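Local coordinates for protein histone-lysine N-methyltransferase, H3 lysine-9 specific SUVH6 (Arabidopsis thaliana, PDB 6A5K) that catalyses methylation of histone H3 at lysine 9 with S-adenosylmethionine as methyl donor and probably recognises methylated DNA through its SRA domain, at residues Thr13-His18 against Asn411-Gly416; Gln26-Lys31 against Gln35-Lys40; His90-Ser93 against Ile97-Met100; Glu356-Lys361 against Leu489-Tyr494. The protein carries 1 engineered substitution. One frame throughout, in Å; residues are numbered along the deposited sequence.

How the contacts relate
Two of the contacts use helix 5-29: contact 1 rests its middle on a helix of the SET domain through leucine methyls at the surface, and partly buried contact 2 ties its C-terminal end to the following loop with charges and ordered water. Their centres are about 22 Å apart. Contact 3 is buried in the SRA domain, where an aspartate on a strand receives a backbone N-H from the loop before it. Contact 4, also partly buried, spans a sheet of the SET domain and meets through carbon-to-carbon and carbon-to-carboxylate touches, with no hydrogen bond across it. Contacts 1 and 4 close long stretches of chain, whereas contacts 2 and 3 join segments only a few residues apart.

Contact 1. Residues Thr13-His18 against Asn411-Gly416; sequences TLRLFH and NSLAQG
Leu413 reaches across from helix 412-420 and sets its forked end against the backbone of Arg15 and Leu16 on helix 5-29. Its CD1 methyl makes the closest approach, 4.0 Å from Leu16 CA, and also lies 4.2 Å from Arg15 O. The other methyl, CD2, comes alongside the aliphatic part of Arg15, 4.3 Å from CG of that residue. With CG anti to the backbone N (chi1 -165°) the branch extends toward helix 5-29, which lets one leucine bridge much of the gap between axes 10.3 Å apart. Leu16 answers from the other side: its CD1 meets Leu413 CD1 at 4.2 Å and, one turn further on, lies 4.2 Å from the backbone C of Gly416, where no side chain stands in between. This small leucine cluster is the close part of the contact, and no hydrogen bond crosses it. The remainder is loose. The axes of the two short helical segments cross at -67°, so the chains soon diverge, and Ser412, Ala414 and Gln415 are exposed to solvent on other faces of their helix. The polar end of Arg15 does not join the leucines; its NE bonds to Gln483 O and its NH2 forms a salt bridge with Asp484, so that the shaft of the side chain is held beside Leu413. Further along helix 412-420, Met417 and Leu420 extend the apolar patch around Leu16. The opposite side of helix 5-29 is more enclosed, since Phe17 packs there against helices 44-54 and 81-87, leaving the long helix wedged between those two and the SET domain.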
loop_
_atom_site.group_PDB
_atom_site.type_symbol
_atom_site.label_atom_id
_atom_site.label_comp_id
_atom_site.label_asym_id
_atom_site.label_seq_id
_atom_site.Cartn_x
_atom_site.Cartn_y
_atom_site.Cartn_z
ATOM N N THR A 13 5.327 10.712 5.122
ATOM C CA THR A 13 4.930 10.907 6.518
ATOM C C THR A 13 4.083 9.727 6.982
ATOM O O THR A 13 4.282 9.203 8.088
ATOM C CB THR A 13 4.163 12.239 6.709
ATOM O OG1 THR A 13 5.011 13.330 6.326
ATOM C CG2 THR A 13 3.743 12.429 8.167
ATOM N N LEU A 14 3.151 9.292 6.134
ATOM C CA LEU A 14 2.339 8.122 6.474
ATOM C C LEU A 14 3.192 6.851 6.549
ATOM O O LEU A 14 2.960 5.977 7.392
ATOM C CB LEU A 14 1.204 7.928 5.465
ATOM C CG LEU A 14 0.144 9.030 5.382
ATOM C CD1 LEU A 14 -0.901 8.690 4.308
ATOM C CD2 LEU A 14 -0.512 9.231 6.723
ATOM N N ARG A 15 4.179 6.762 5.662
ATOM C CA ARG A 15 5.080 5.612 5.612
ATOM C C ARG A 15 5.907 5.544 6.903
ATOM O O ARG A 15 6.060 4.474 7.514
ATOM C CB ARG A 15 5.977 5.713 4.366
ATOM C CG ARG A 15 6.653 4.429 3.944
ATOM C CD ARG A 15 7.325 4.594 2.576
ATOM N NE ARG A 15 6.357 4.873 1.518
ATOM C CZ ARG A 15 6.568 5.732 0.524
ATOM N NH1 ARG A 15 7.710 6.401 0.454
ATOM N NH2 ARG A 15 5.642 5.922 -0.404
ATOM N N LEU A 16 6.419 6.696 7.326
ATOM C CA LEU A 16 7.152 6.811 8.581
ATOM C C LEU A 16 6.271 6.399 9.765
ATOM O O LEU A 16 6.682 5.611 10.624
ATOM C CB LEU A 16 7.658 8.243 8.768
ATOM C CG LEU A 16 8.558 8.513 9.972
ATOM C CD1 LEU A 16 9.913 7.817 9.797
ATOM C CD2 LEU A 16 8.727 10.018 10.186
ATOM N N PHE A 17 5.049 6.928 9.793
ATOM C CA PHE A 17 4.093 6.577 10.838
ATOM C C PHE A 17 3.873 5.062 10.942
ATOM O O PHE A 17 3.973 4.477 12.030
ATOM C CB PHE A 17 2.753 7.275 10.589
ATOM C CG PHE A 17 1.661 6.810 11.499
ATOM C CD1 PHE A 17 1.618 7.224 12.821
ATOM C CD2 PHE A 17 0.669 5.959 11.035
ATOM C CE1 PHE A 17 0.610 6.803 13.665
ATOM C CE2 PHE A 17 -0.344 5.533 11.876
ATOM C CZ PHE A 17 -0.370 5.955 13.195
ATOM N N HIS A 18 3.586 4.418 9.814
ATOM C CA HIS A 18 3.331 2.980 9.855
ATOM C C HIS A 18 4.588 2.184 10.192
ATOM O O HIS A 18 4.508 1.128 10.834
ATOM C CB HIS A 18 2.711 2.511 8.536
ATOM C CG HIS A 18 1.252 2.823 8.442
ATOM N ND1 HIS A 18 0.292 2.072 9.089
ATOM C CD2 HIS A 18 0.591 3.838 7.836
ATOM C CE1 HIS A 18 -0.900 2.598 8.865
ATOM N NE2 HIS A 18 -0.747 3.673 8.112
ATOM N N ASN A 411 17.654 2.304 2.453
ATOM C CA ASN A 411 17.657 2.423 3.906
ATOM C C ASN A 411 17.147 3.779 4.418
ATOM O O ASN A 411 17.354 4.117 5.578
ATOM C CB ASN A 411 19.066 2.167 4.458
ATOM C CG ASN A 411 20.080 3.216 4.011
ATOM O OD1 ASN A 411 19.743 4.155 3.287
ATOM N ND2 ASN A 411 21.331 3.066 4.459
ATOM N N SER A 412 16.487 4.549 3.553
ATOM C CA SER A 412 15.988 5.880 3.930
ATOM C C SER A 412 15.097 5.821 5.170
ATOM O O SER A 412 15.277 6.581 6.141
ATOM C CB SER A 412 15.202 6.516 2.773
ATOM O OG SER A 412 15.999 6.668 1.617
ATOM N N LEU A 413 14.138 4.903 5.121
ATOM C CA LEU A 413 13.163 4.761 6.185
ATOM C C LEU A 413 13.833 4.325 7.477
ATOM O O LEU A 413 13.580 4.904 8.521
ATOM C CB LEU A 413 12.067 3.769 5.784
ATOM C CG LEU A 413 10.802 3.784 6.651
ATOM C CD1 LEU A 413 10.112 5.135 6.565
ATOM C CD2 LEU A 413 9.850 2.681 6.227
ATOM N N ALA A 414 14.699 3.321 7.398
ATOM C CA ALA A 414 15.436 2.852 8.572
ATOM C C ALA A 414 16.179 4.001 9.257
ATOM O O ALA A 414 16.236 4.081 10.485
ATOM C CB ALA A 414 16.408 1.748 8.184
ATOM N N GLN A 415 16.725 4.906 8.456
ATOM C CA GLN A 415 17.448 6.043 9.009
ATOM C C GLN A 415 16.499 7.019 9.709
ATOM O O GLN A 415 16.711 7.366 10.880
ATOM C CB GLN A 415 18.241 6.755 7.910
ATOM C CG GLN A 415 19.747 6.561 8.003
ATOM C CD GLN A 415 20.261 6.568 9.430
ATOM O OE1 GLN A 415 20.858 5.592 9.889
ATOM N NE2 GLN A 415 20.009 7.663 10.151
ATOM N N GLY A 416 15.460 7.455 9.000
ATOM C CA GLY A 416 14.486 8.367 9.595
ATOM C C GLY A 416 13.918 7.836 10.903
ATOM O O GLY A 416 13.733 8.557 11.893
#

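Contact 2. Residues Gln26-Lys31 against Gln35-Lys40; sequences QEDEAK and QRRKGK
Asp28 receives three N-H groups from Arg36, Arg37 and Lys38, with a weak fourth from Arg36 NH1. Its CG is anti to the backbone N (chi1 -161°), carrying the carboxylate to the 35-40 loop. The straightest bond runs from Arg37 N to Asp28 OD1, 2.8 Å and 166° at the hydrogen, on the syn lone pair. Asp28 OD2 takes two more from opposite faces of the carboxylate: Lys38 N at 3.3 Å, and Arg36 NE at 3.0 Å, the latter 61° out of the plane and salt-bridged. Replacing Asp28 by an alanine would probably leave the backbone N-H groups of Arg37 and Lys38 without their acceptor and Arg36 without this charge partner. A water links Asp28 OD1 to Lys31 NZ and Arg37 NE; it accepts from both cations, which lie 4.3 Å apart, NZ to NE, and so probably eases their repulsion. A second water joins Glu29 OE2 to Arg36 NH1. Outside this polar centre, side-chain carbons do the packing: Glu29 CG lies over one face of the Arg36 guanidinium, 3.5 Å from NH1, while Lys31 CB touches Arg36 CG at 3.9 Å. The extended Lys31 chain passes Gln35, with CD 3.4 Å from Gln35 O. The contact binds the C-terminal end of helix 5-29 to the loop. Glu29 is held further by Asn317 and Phe318, and Arg37 reaches on to Glu47 of helix 44-54.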
loop_
_atom_site.group_PDB
_atom_site.type_symbol
_atom_site.label_atom_id
_atom_site.label_comp_id
_atom_site.label_asym_id
_atom_site.label_seq_id
_atom_site.Cartn_x
_atom_site.Cartn_y
_atom_site.Cartn_z
ATOM N N GLN A 26 6.466 -4.936 16.632
ATOM C CA GLN A 26 7.505 -5.956 16.545
ATOM C C GLN A 26 8.169 -6.143 17.904
ATOM O O GLN A 26 8.455 -7.267 18.320
ATOM C CB GLN A 26 8.552 -5.580 15.488
ATOM C CG GLN A 26 9.622 -6.642 15.251
ATOM C CD GLN A 26 10.770 -6.124 14.397
ATOM O OE1 GLN A 26 11.247 -5.007 14.599
ATOM N NE2 GLN A 26 11.209 -6.929 13.431
ATOM N N GLU A 27 8.408 -5.031 18.591
ATOM C CA GLU A 27 9.046 -5.083 19.901
ATOM C C GLU A 27 8.130 -5.723 20.942
ATOM O O GLU A 27 8.602 -6.439 21.836
ATOM C CB GLU A 27 9.471 -3.682 20.337
ATOM C CG GLU A 27 10.562 -3.100 19.446
ATOM C CD GLU A 27 10.891 -1.657 19.770
ATOM O OE1 GLU A 27 12.086 -1.292 19.709
ATOM O OE2 GLU A 27 9.956 -0.887 20.078
ATOM N N ASP A 28 6.823 -5.492 20.825
ATOM C CA ASP A 28 5.886 -6.165 21.722
ATOM C C ASP A 28 5.798 -7.667 21.424
ATOM O O ASP A 28 5.747 -8.491 22.340
ATOM C CB ASP A 28 4.494 -5.544 21.629
ATOM C CG ASP A 28 3.628 -5.887 22.829
ATOM O OD1 ASP A 28 4.045 -5.578 23.967
ATOM O OD2 ASP A 28 2.546 -6.484 22.637
ATOM N N GLU A 29 5.786 -8.013 20.139
ATOM C CA GLU A 29 5.680 -9.400 19.685
ATOM C C GLU A 29 6.926 -10.210 20.038
ATOM O O GLU A 29 6.906 -11.444 20.019
ATOM C CB GLU A 29 5.427 -9.447 18.169
ATOM C CG GLU A 29 4.005 -9.064 17.764
ATOM C CD GLU A 29 3.847 -8.805 16.265
ATOM O OE1 GLU A 29 4.862 -8.567 15.575
ATOM O OE2 GLU A 29 2.697 -8.842 15.776
ATOM N N ALA A 30 8.007 -9.511 20.365
ATOM C CA ALA A 30 9.261 -10.161 20.738
ATOM C C ALA A 30 9.254 -10.634 22.189
ATOM O O ALA A 30 10.200 -11.275 22.642
ATOM C CB ALA A 30 10.423 -9.224 20.514
ATOM N N LYS A 31 8.192 -10.313 22.917
ATOM C CA LYS A 31 8.127 -10.630 24.339
ATOM C C LYS A 31 7.389 -11.934 24.605
ATOM O O LYS A 31 6.557 -12.351 23.799
ATOM C CB LYS A 31 7.452 -9.488 25.101
ATOM C CG LYS A 31 8.174 -8.167 24.972
ATOM C CD LYS A 31 7.460 -7.071 25.737
ATOM C CE LYS A 31 8.169 -5.739 25.564
ATOM N NZ LYS A 31 7.515 -4.661 26.354
ATOM N N GLN A 35 4.336 -10.766 29.036
ATOM C CA GLN A 35 5.058 -9.507 29.189
ATOM C C GLN A 35 4.574 -8.549 28.112
ATOM O O GLN A 35 4.999 -7.397 28.052
ATOM C CB GLN A 35 6.571 -9.701 29.092
ATOM C CG GLN A 35 7.135 -10.876 29.885
ATOM C CD GLN A 35 8.588 -10.658 30.289
ATOM O OE1 GLN A 35 9.233 -9.697 29.858
ATOM N NE2 GLN A 35 9.110 -11.558 31.112
ATOM N N ARG A 36 3.685 -9.050 27.258
ATOM C CA ARG A 36 3.170 -8.290 26.125
ATOM C C ARG A 36 2.100 -7.305 26.574
ATOM O O ARG A 36 1.339 -7.586 27.498
ATOM C CB ARG A 36 2.608 -9.236 25.062
ATOM C CG ARG A 36 3.672 -9.992 24.281
ATOM C CD ARG A 36 3.104 -10.546 22.988
ATOM N NE ARG A 36 2.664 -9.480 22.092
ATOM C CZ ARG A 36 1.958 -9.680 20.985
ATOM N NH1 ARG A 36 1.600 -8.653 20.228
ATOM N NH2 ARG A 36 1.612 -10.908 20.637
ATOM N N ARG A 37 2.046 -6.155 25.913
ATOM C CA ARG A 37 1.132 -5.089 26.307
ATOM C C ARG A 37 -0.111 -5.000 25.431
ATOM O O ARG A 37 -1.033 -4.253 25.743
ATOM C CB ARG A 37 1.858 -3.740 26.297
ATOM C CG ARG A 37 3.172 -3.718 27.056
ATOM C CD ARG A 37 3.726 -2.301 27.144
ATOM N NE ARG A 37 4.282 -1.848 25.872
ATOM C CZ ARG A 37 4.051 -0.653 25.335
ATOM N NH1 ARG A 37 4.607 -0.330 24.175
ATOM N NH2 ARG A 37 3.264 0.217 25.954
ATOM N N LYS A 38 -0.133 -5.764 24.343
ATOM C CA LYS A 38 -1.246 -5.700 23.394
ATOM C C LYS A 38 -2.555 -6.059 24.099
ATOM O O LYS A 38 -3.621 -5.517 23.782
ATOM C CB LYS A 38 -1.009 -6.632 22.207
ATOM C CG LYS A 38 -2.269 -7.058 21.465
ATOM C CD LYS A 38 -2.024 -8.262 20.578
ATOM C CE LYS A 38 -3.066 -9.345 20.821
ATOM N NZ LYS A 38 -2.951 -10.454 19.831
ATOM N N GLY A 39 -2.464 -6.945 25.084
ATOM C CA GLY A 39 -3.607 -7.267 25.919
ATOM C C GLY A 39 -3.980 -6.102 26.817
ATOM O O GLY A 39 -5.158 -5.784 26.973
ATOM N N LYS A 40 -2.967 -5.464 27.401
ATOM C CA LYS A 40 -3.158 -4.319 28.292
ATOM C C LYS A 40 -3.933 -3.189 27.617
ATOM O O LYS A 40 -4.544 -2.347 28.280
ATOM C CB LYS A 40 -1.794 -3.817 28.790
ATOM C CG LYS A 40 -1.677 -2.309 29.014
ATOM C CD LYS A 40 -0.671 -1.972 30.106
ATOM C CE LYS A 40 -1.214 -2.328 31.483
ATOM N NZ LYS A 40 -2.422 -1.523 31.824
HETATM O O HOH W 1 6.054 -3.525 24.417
HETATM O O HOH W 2 0.537 -9.064 17.614
#

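Contact 3. Residues His90-Ser93 against Ile97-Met100; sequences HKPS and IDYM
Ile97 meets the preceding loop with its backbone: its C lies 3.9 Å from His90 CE1, and its O is at the same separation from Pro92 CG. Ile97 CB is directed away from the loop, and its side chain touches Asn158 and Leu161 of helix 156-167. Asp98, next along, faces the loop and carries most of the contact. Its side chain slides past that of His90 in the opposite direction, CB 3.6 Å from ND1, with carboxylate and ring planes 82° apart. The anti placement of CG relative to the backbone N, chi1 -162°, sends the carboxylate toward Lys91 and Pro92. There Asp98 OD2 accepts a bond from Lys91 N, 3.0 Å long and 161° at the hydrogen, the donor standing well above the carboxylate plane, and Pro92 CD presses on Asp98 CG at 3.3 Å. This loop-to-strand junction is part of the SRA domain, the module that in this family reads methylated DNA; it leads from helix 81-87 into strand 97-102, which pairs antiparallel with strand 105-113. The second oxygen, Asp98 OD1, binds His64 NE2, so the carboxylate is bonded at both oxygens, and His90 is fixed in turn by Ser110 at ND1 and Ala95 O at NE2. An alanine in place of Asp98 would probably strand Lys91 N and His64 without their acceptor and open a gap beside Pro92. At Tyr99 the backbone N gives a weak bond back to Asp98 OD1, 2.9 Å away, while its ring runs toward Thr156 and Ala160 of helix 156-167.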
loop_
_atom_site.group_PDB
_atom_site.type_symbol
_atom_site.label_atom_id
_atom_site.label_comp_id
_atom_site.label_asym_id
_atom_site.label_seq_id
_atom_site.Cartn_x
_atom_site.Cartn_y
_atom_site.Cartn_z
ATOM N N HIS A 90 -8.252 15.971 9.314
ATOM C CA HIS A 90 -9.359 15.904 10.258
ATOM C C HIS A 90 -8.726 15.847 11.637
ATOM O O HIS A 90 -8.005 14.901 11.947
ATOM C CB HIS A 90 -10.238 14.677 9.984
ATOM C CG HIS A 90 -11.481 14.609 10.818
ATOM N ND1 HIS A 90 -12.624 15.317 10.506
ATOM C CD2 HIS A 90 -11.776 13.891 11.926
ATOM C CE1 HIS A 90 -13.564 15.045 11.393
ATOM N NE2 HIS A 90 -13.075 14.188 12.271
ATOM N N LYS A 91 -8.963 16.870 12.449
ATOM C CA LYS A 91 -8.222 17.025 13.700
ATOM C C LYS A 91 -8.752 16.195 14.881
ATOM O O LYS A 91 -7.951 15.602 15.601
ATOM C CB LYS A 91 -8.163 18.504 14.091
ATOM C CG LYS A 91 -7.389 19.367 13.100
ATOM C CD LYS A 91 -5.891 19.160 13.249
ATOM C CE LYS A 91 -5.110 19.888 12.162
ATOM N NZ LYS A 91 -5.517 21.318 12.051
ATOM N N PRO A 92 -10.086 16.142 15.092
ATOM C CA PRO A 92 -10.559 15.371 16.250
ATOM C C PRO A 92 -10.182 13.895 16.181
ATOM O O PRO A 92 -10.304 13.267 15.125
ATOM C CB PRO A 92 -12.083 15.536 16.186
ATOM C CG PRO A 92 -12.297 16.806 15.442
ATOM C CD PRO A 92 -11.201 16.832 14.416
ATOM N N SER A 93 -9.728 13.349 17.304
ATOM C CA SER A 93 -9.311 11.953 17.349
ATOM C C SER A 93 -10.510 11.013 17.310
ATOM O O SER A 93 -10.389 9.860 16.906
ATOM C CB SER A 93 -8.476 11.684 18.604
ATOM O OG SER A 93 -9.285 11.733 19.766
ATOM N N ILE A 97 -17.194 15.446 13.329
ATOM C CA ILE A 97 -17.188 16.725 12.621
ATOM C C ILE A 97 -16.038 17.629 13.062
ATOM O O ILE A 97 -15.840 17.863 14.249
ATOM C CB ILE A 97 -18.511 17.499 12.823
ATOM C CG1 ILE A 97 -19.709 16.643 12.414
ATOM C CG2 ILE A 97 -18.496 18.796 12.017
ATOM C CD1 ILE A 97 -21.045 17.233 12.835
ATOM N N ASP A 98 -15.288 18.133 12.091
ATOM C CA ASP A 98 -14.265 19.134 12.331
ATOM C C ASP A 98 -14.679 20.426 11.637
ATOM O O ASP A 98 -15.249 20.402 10.522
ATOM C CB ASP A 98 -12.899 18.666 11.825
ATOM C CG ASP A 98 -11.743 19.457 12.430
ATOM O OD1 ASP A 98 -11.975 20.222 13.388
ATOM O OD2 ASP A 98 -10.596 19.292 11.963
ATOM N N TYR A 99 -14.358 21.540 12.288
ATOM C CA TYR A 99 -14.799 22.847 11.833
ATOM C C TYR A 99 -13.814 23.958 12.178
ATOM O O TYR A 99 -12.861 23.758 12.938
ATOM C CB TYR A 99 -16.173 23.172 12.420
ATOM C CG TYR A 99 -16.252 23.141 13.930
ATOM C CD1 TYR A 99 -16.584 21.970 14.602
ATOM C CD2 TYR A 99 -16.016 24.286 14.685
ATOM C CE1 TYR A 99 -16.665 21.935 15.980
ATOM C CE2 TYR A 99 -16.095 24.258 16.065
ATOM C CZ TYR A 99 -16.422 23.079 16.705
ATOM O OH TYR A 99 -16.505 23.040 18.078
HETATM N N MSE A 100 -14.045 25.132 11.607
HETATM C CA MSE A 100 -13.143 26.252 11.813
HETATM C C MSE A 100 -13.913 27.560 11.769
HETATM O O MSE A 100 -15.019 27.626 11.230
HETATM C CB MSE A 100 -12.025 26.249 10.764
HETATM C CG MSE A 100 -12.407 26.847 9.419
HETATM SE SE MSE A 100 -10.965 26.752 8.073
HETATM C CE MSE A 100 -11.645 28.144 6.889
#

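Contact 4. Residues Glu356-Lys361 against Leu489-Tyr494; sequences EIFKTK and LQELCY
In the SET domain, strand 355-359 and the weakly bonded strand 491-494 belong to one mixed sheet but are not neighbours: strand 365-369 runs between them, so Phe358 and Glu491 meet by side chains alone, their CA atoms 9.0 Å apart. The ring of Phe358 turns its edge to Glu491, and CZ touches both CB and CG of that residue, CG at 3.8 Å. Ring and carboxylate planes stand 79° apart, and the two side chains cross at about a right angle. Chi1 of 72° sets Phe358 CG between the backbone N and the carbonyl carbon, from where the ring edge reaches Glu491. Beyond the ring, Thr360 CG2 lies against the same carboxylate, 3.8 Å from Glu491 OE1, while its OG1 is engaged by Gly364 O and Arg363 N. Glu491 itself is fixed by outside partners, Arg363 at OE1 and Asn454 at OE2. The side chain of Thr360 is also about 6 Å from the bound S-adenosylmethionine, which puts this end of the contact beside the cofactor pocket. At the other end Glu356 is salt-bridged to Arg368 and Arg239, and its OE2 lies 4.2 Å from the CD2 methyl of Leu489.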
loop_
_atom_site.group_PDB
_atom_site.type_symbol
_atom_site.label_atom_id
_atom_site.label_comp_id
_atom_site.label_asym_id
_atom_site.label_seq_id
_atom_site.Cartn_x
_atom_site.Cartn_y
_atom_site.Cartn_z
ATOM N N GLU A 356 -4.712 -7.855 -11.658
ATOM C CA GLU A 356 -5.055 -7.839 -13.075
ATOM C C GLU A 356 -4.085 -6.929 -13.821
ATOM O O GLU A 356 -3.498 -6.020 -13.223
ATOM C CB GLU A 356 -6.505 -7.387 -13.284
ATOM C CG GLU A 356 -6.726 -5.887 -13.249
ATOM C CD GLU A 356 -8.187 -5.506 -13.468
ATOM O OE1 GLU A 356 -9.039 -6.418 -13.570
ATOM O OE2 GLU A 356 -8.483 -4.294 -13.545
ATOM N N ILE A 357 -3.878 -7.196 -15.110
ATOM C CA ILE A 357 -3.123 -6.261 -15.930
ATOM C C ILE A 357 -4.088 -5.406 -16.739
ATOM O O ILE A 357 -5.220 -5.817 -17.036
ATOM C CB ILE A 357 -2.111 -6.956 -16.874
ATOM C CG1 ILE A 357 -2.817 -7.766 -17.969
ATOM C CG2 ILE A 357 -1.141 -7.823 -16.073
ATOM C CD1 ILE A 357 -1.868 -8.254 -19.057
ATOM N N PHE A 358 -3.647 -4.200 -17.074
ATOM C CA PHE A 358 -4.524 -3.263 -17.749
ATOM C C PHE A 358 -3.728 -2.338 -18.654
ATOM O O PHE A 358 -2.531 -2.142 -18.456
ATOM C CB PHE A 358 -5.327 -2.444 -16.730
ATOM C CG PHE A 358 -4.506 -1.421 -15.992
ATOM C CD1 PHE A 358 -3.679 -1.798 -14.943
ATOM C CD2 PHE A 358 -4.560 -0.081 -16.352
ATOM C CE1 PHE A 358 -2.917 -0.851 -14.263
ATOM C CE2 PHE A 358 -3.806 0.864 -15.683
ATOM C CZ PHE A 358 -2.975 0.475 -14.639
ATOM N N LYS A 359 -4.398 -1.758 -19.641
ATOM C CA LYS A 359 -3.710 -0.871 -20.567
ATOM C C LYS A 359 -3.687 0.579 -20.081
ATOM O O LYS A 359 -4.722 1.151 -19.722
ATOM C CB LYS A 359 -4.358 -0.938 -21.951
ATOM C CG LYS A 359 -3.505 -0.333 -23.055
ATOM C CD LYS A 359 -2.189 -1.073 -23.191
ATOM C CE LYS A 359 -1.734 -1.149 -24.642
ATOM N NZ LYS A 359 -1.731 0.178 -25.322
ATOM N N THR A 360 -2.494 1.163 -20.069
ATOM C CA THR A 360 -2.322 2.572 -19.736
ATOM C C THR A 360 -2.264 3.357 -21.033
ATOM O O THR A 360 -2.155 2.764 -22.105
ATOM C CB THR A 360 -1.032 2.834 -18.938
ATOM O OG1 THR A 360 0.097 2.629 -19.794
ATOM C CG2 THR A 360 -0.936 1.919 -17.730
ATOM N N LYS A 361 -2.315 4.682 -20.945
ATOM C CA LYS A 361 -2.243 5.497 -22.153
ATOM C C LYS A 361 -0.817 5.654 -22.695
ATOM O O LYS A 361 -0.620 5.717 -23.909
ATOM C CB LYS A 361 -2.849 6.882 -21.898
ATOM C CG LYS A 361 -4.303 6.853 -21.449
ATOM C CD LYS A 361 -4.879 8.256 -21.394
ATOM C CE LYS A 361 -5.691 8.470 -20.136
ATOM N NZ LYS A 361 -4.928 8.064 -18.922
ATOM N N LEU A 489 -7.375 -0.496 -7.410
ATOM C CA LEU A 489 -7.226 -0.154 -8.828
ATOM C C LEU A 489 -6.151 0.894 -9.105
ATOM O O LEU A 489 -6.007 1.338 -10.238
ATOM C CB LEU A 489 -8.571 0.307 -9.410
ATOM C CG LEU A 489 -9.700 -0.728 -9.343
ATOM C CD1 LEU A 489 -11.031 -0.102 -9.741
ATOM C CD2 LEU A 489 -9.392 -1.943 -10.219
ATOM N N GLN A 490 -5.403 1.302 -8.081
ATOM C CA GLN A 490 -4.262 2.186 -8.300
ATOM C C GLN A 490 -3.133 1.382 -8.932
ATOM O O GLN A 490 -2.857 0.256 -8.502
ATOM C CB GLN A 490 -3.789 2.831 -6.989
ATOM C CG GLN A 490 -2.559 3.725 -7.151
ATOM C CD GLN A 490 -2.155 4.440 -5.868
ATOM O OE1 GLN A 490 -1.208 4.036 -5.185
ATOM N NE2 GLN A 490 -2.861 5.523 -5.545
ATOM N N GLU A 491 -2.486 1.941 -9.952
ATOM C CA GLU A 491 -1.411 1.201 -10.609
ATOM C C GLU A 491 -0.280 0.901 -9.618
ATOM O O GLU A 491 0.142 1.776 -8.850
ATOM C CB GLU A 491 -0.867 1.963 -11.817
ATOM C CG GLU A 491 0.152 1.151 -12.619
ATOM C CD GLU A 491 0.591 1.829 -13.907
ATOM O OE1 GLU A 491 0.123 2.952 -14.201
ATOM O OE2 GLU A 491 1.410 1.225 -14.629
ATOM N N LEU A 492 0.186 -0.345 -9.632
ATOM C CA LEU A 492 1.332 -0.768 -8.832
ATOM C C LEU A 492 2.632 -0.538 -9.604
ATOM O O LEU A 492 2.734 -0.917 -10.769
ATOM C CB LEU A 492 1.201 -2.244 -8.457
ATOM C CG LEU A 492 -0.137 -2.685 -7.865
ATOM C CD1 LEU A 492 -0.116 -4.185 -7.586
ATOM C CD2 LEU A 492 -0.403 -1.909 -6.591
ATOM N N CYS A 493 3.612 0.080 -8.948
ATOM C CA CYS A 493 4.902 0.405 -9.558
ATOM C C CYS A 493 6.028 0.321 -8.540
ATOM O O CYS A 493 5.803 0.509 -7.349
ATOM C CB CYS A 493 4.898 1.814 -10.152
ATOM S SG CYS A 493 3.639 2.122 -11.422
ATOM N N TYR A 494 7.242 0.073 -9.026
ATOM C CA TYR A 494 8.445 0.171 -8.205
ATOM C C TYR A 494 9.518 0.918 -8.985
ATOM O O TYR A 494 9.349 1.223 -10.171
ATOM C CB TYR A 494 8.960 -1.213 -7.778
ATOM C CG TYR A 494 9.425 -2.063 -8.935
ATOM C CD1 TYR A 494 8.514 -2.791 -9.687
ATOM C CD2 TYR A 494 10.771 -2.136 -9.281
ATOM C CE1 TYR A 494 8.917 -3.564 -10.751
ATOM C CE2 TYR A 494 11.189 -2.918 -10.362
ATOM C CZ TYR A 494 10.250 -3.629 -11.086
ATOM O OH TYR A 494 10.625 -4.412 -12.157
#